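Local structure of D-ribulose-5-phosphate 3-epimerase, putative (1TQX) at residues Trp34-Val39 with Asp68-Val73. The protein probably catalyses the interconversion of D-ribulose 5-phosphate and D-xylulose 5-phosphate, an epimerisation that uses one bound divalent metal ion. Sequence-based numbering, arbitrary orientation.
With ZN (zinc ion), chain D.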
loop_
_atom_site.group_PDB
_atom_site.type_symbol
_atom_site.label_atom_id
_atom_site.label_comp_id
_atom_site.label_asym_id
_atom_site.label_seq_id
_atom_site.Cartn_x
_atom_site.Cartn_y
_atom_site.Cartn_z
ATOM N N TRP A 34 7.929 6.696 0.703
ATOM C CA TRP A 34 7.637 5.375 1.254
ATOM C C TRP A 34 8.224 4.274 0.377
ATOM O O TRP A 34 8.519 4.499 -0.799
ATOM C CB TRP A 34 6.120 5.148 1.288
ATOM C CG TRP A 34 5.321 5.929 2.302
ATOM C CD1 TRP A 34 5.688 7.070 2.953
ATOM C CD2 TRP A 34 3.994 5.626 2.741
ATOM N NE1 TRP A 34 4.667 7.497 3.774
ATOM C CE2 TRP A 34 3.615 6.628 3.658
ATOM C CE3 TRP A 34 3.081 4.602 2.438
ATOM C CZ2 TRP A 34 2.367 6.637 4.283
ATOM C CZ3 TRP A 34 1.836 4.609 3.061
ATOM C CH2 TRP A 34 1.491 5.625 3.974
ATOM N N ILE A 35 8.393 3.088 0.958
ATOM C CA ILE A 35 8.854 1.926 0.206
ATOM C C ILE A 35 7.740 0.916 0.490
ATOM O O ILE A 35 7.445 0.617 1.646
ATOM C CB ILE A 35 10.258 1.405 0.665
ATOM C CG1 ILE A 35 10.750 0.342 -0.318
ATOM C CG2 ILE A 35 10.214 0.840 2.084
ATOM C CD1 ILE A 35 10.967 0.876 -1.730
ATOM N N HIS A 36 7.088 0.442 -0.569
ATOM C CA HIS A 36 5.972 -0.492 -0.437
ATOM C C HIS A 36 6.443 -1.939 -0.482
ATOM O O HIS A 36 6.960 -2.406 -1.504
ATOM C CB HIS A 36 4.961 -0.234 -1.555
ATOM C CG HIS A 36 3.630 -0.872 -1.325
ATOM N ND1 HIS A 36 2.723 -0.389 -0.404
ATOM C CD2 HIS A 36 3.050 -1.956 -1.890
ATOM C CE1 HIS A 36 1.643 -1.146 -0.414
ATOM N NE2 HIS A 36 1.815 -2.104 -1.307
ATOM N N LEU A 37 6.233 -2.653 0.620
ATOM C CA LEU A 37 6.676 -4.036 0.755
ATOM C C LEU A 37 5.533 -5.052 0.740
ATOM O O LEU A 37 4.807 -5.195 1.725
ATOM C CB LEU A 37 7.478 -4.169 2.061
ATOM C CG LEU A 37 8.603 -3.133 2.190
ATOM C CD1 LEU A 37 9.025 -2.945 3.650
ATOM C CD2 LEU A 37 9.778 -3.586 1.332
ATOM N N ASP A 38 5.385 -5.758 -0.378
ATOM C CA ASP A 38 4.330 -6.764 -0.525
ATOM C C ASP A 38 4.697 -8.135 0.033
ATOM O O ASP A 38 5.600 -8.794 -0.477
ATOM C CB ASP A 38 3.950 -6.927 -2.004
ATOM C CG ASP A 38 3.203 -5.730 -2.550
ATOM O OD1 ASP A 38 2.289 -5.244 -1.865
ATOM O OD2 ASP A 38 3.512 -5.283 -3.671
ATOM N N VAL A 39 3.971 -8.559 1.063
ATOM C CA VAL A 39 4.185 -9.858 1.702
ATOM C C VAL A 39 3.056 -10.795 1.259
ATOM O O VAL A 39 1.884 -10.514 1.504
ATOM C CB VAL A 39 4.165 -9.719 3.239
ATOM C CG1 VAL A 39 4.438 -11.069 3.902
ATOM C CG2 VAL A 39 5.220 -8.689 3.673
ATOM N N ASP A 68 6.211 0.673 4.436
ATOM C CA ASP A 68 4.794 0.406 4.229
ATOM C C ASP A 68 4.609 -1.062 3.818
ATOM O O ASP A 68 4.856 -1.443 2.672
ATOM C CB ASP A 68 4.282 1.381 3.164
ATOM C CG ASP A 68 2.853 1.133 2.768
ATOM O OD1 ASP A 68 2.015 0.828 3.645
ATOM O OD2 ASP A 68 2.566 1.276 1.559
ATOM N N VAL A 69 4.167 -1.876 4.772
ATOM C CA VAL A 69 3.990 -3.310 4.548
ATOM C C VAL A 69 2.561 -3.722 4.223
ATOM O O VAL A 69 1.645 -3.523 5.022
ATOM C CB VAL A 69 4.470 -4.128 5.781
ATOM C CG1 VAL A 69 4.491 -5.612 5.439
ATOM C CG2 VAL A 69 5.863 -3.659 6.214
ATOM N N HIS A 70 2.381 -4.306 3.041
ATOM C CA HIS A 70 1.071 -4.767 2.598
ATOM C C HIS A 70 1.019 -6.271 2.848
ATOM O O HIS A 70 1.661 -7.047 2.142
ATOM C CB HIS A 70 0.883 -4.470 1.103
ATOM C CG HIS A 70 -0.447 -4.893 0.560
ATOM N ND1 HIS A 70 -0.785 -4.743 -0.769
ATOM C CD2 HIS A 70 -1.515 -5.475 1.156
ATOM C CE1 HIS A 70 -2.002 -5.217 -0.968
ATOM N NE2 HIS A 70 -2.467 -5.666 0.183
ATOM N N LEU A 71 0.252 -6.673 3.854
ATOM C CA LEU A 71 0.128 -8.076 4.221
ATOM C C LEU A 71 -0.957 -8.821 3.448
ATOM O O LEU A 71 -2.115 -8.835 3.849
ATOM C CB LEU A 71 -0.146 -8.193 5.726
ATOM C CG LEU A 71 0.938 -7.593 6.634
ATOM C CD1 LEU A 71 0.408 -7.435 8.059
ATOM C CD2 LEU A 71 2.171 -8.484 6.603
ATOM N N MET A 72 -0.580 -9.423 2.324
ATOM C CA MET A 72 -1.527 -10.210 1.536
ATOM C C MET A 72 -1.326 -11.632 2.041
ATOM O O MET A 72 -0.823 -12.499 1.328
ATOM C CB MET A 72 -1.199 -10.123 0.043
ATOM C CG MET A 72 -1.572 -8.784 -0.575
ATOM S SD MET A 72 -1.029 -8.585 -2.289
ATOM C CE MET A 72 0.494 -7.683 -2.053
ATOM N N VAL A 73 -1.723 -11.851 3.290
ATOM C CA VAL A 73 -1.546 -13.142 3.939
ATOM C C VAL A 73 -2.725 -13.525 4.815
ATOM O O VAL A 73 -3.560 -12.687 5.158
ATOM C CB VAL A 73 -0.320 -13.115 4.870
ATOM C CG1 VAL A 73 0.939 -12.740 4.092
ATOM C CG2 VAL A 73 -0.564 -12.105 6.002
HETATM ZN ZN ZN D . 0.741 -3.836 -2.230
#
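His36 and Asp68, paired on neighbouring parallel strands of a TIM barrel, illustrate how a second-shell carboxylate orients a metal ligand. The His36 imidazole uses both nitrogens: His36 ND1 donates to Asp68 OD2 at 2.6 Å, while NE2 binds zinc at 2.2 Å. The carboxylate oxygen lies in the ring plane, yet the ring meets it from above the carboxylate plane, the two planes being 57° apart. Gln177 also bonds OD2 and Gln88 bonds OD1, so three hydrogen bonds grip the buried carboxylate, two of them on OD2; the Trp34 ring turns its edge to the same group, CE3 lying 3.5 Å from Asp68 OD2.

Two residues further along, Asp38 and His70 bring zinc the next ligands, Asp38 OD1 at 2.1 Å and His70 ND1 at 2.3 Å, and Asp179 completes the site. CG anti to the backbone N (chi1 -179°) carries the His70 ring into the barrel, and the rotation about CB-CG turns ND1 to the metal, leaving NE2 to hydrogen-bond His92. The imidazoles of His36 and His70 meet rim to rim, planes at 57°, joined through zinc instead of stacked. Met72 CG lies over one face of the His70 ring, offset toward its rim, and the bend at chi3 brings CE up to Asp38 OD1.

On the opposite sheet face, Val39 CG2 packs against Val69 CG1 at 3.6 Å, and Leu37 touches Val69 more loosely, beneath helix 52-58 of this beta-alpha-beta unit. Backbone bonds such as Leu37 N to Asp68 O fix the register that sets the ligands side by side. With His36 ND1 protonated and donating, NE2 is available to the metal, and the carboxylate probably makes the imidazole a more electron-rich zinc ligand.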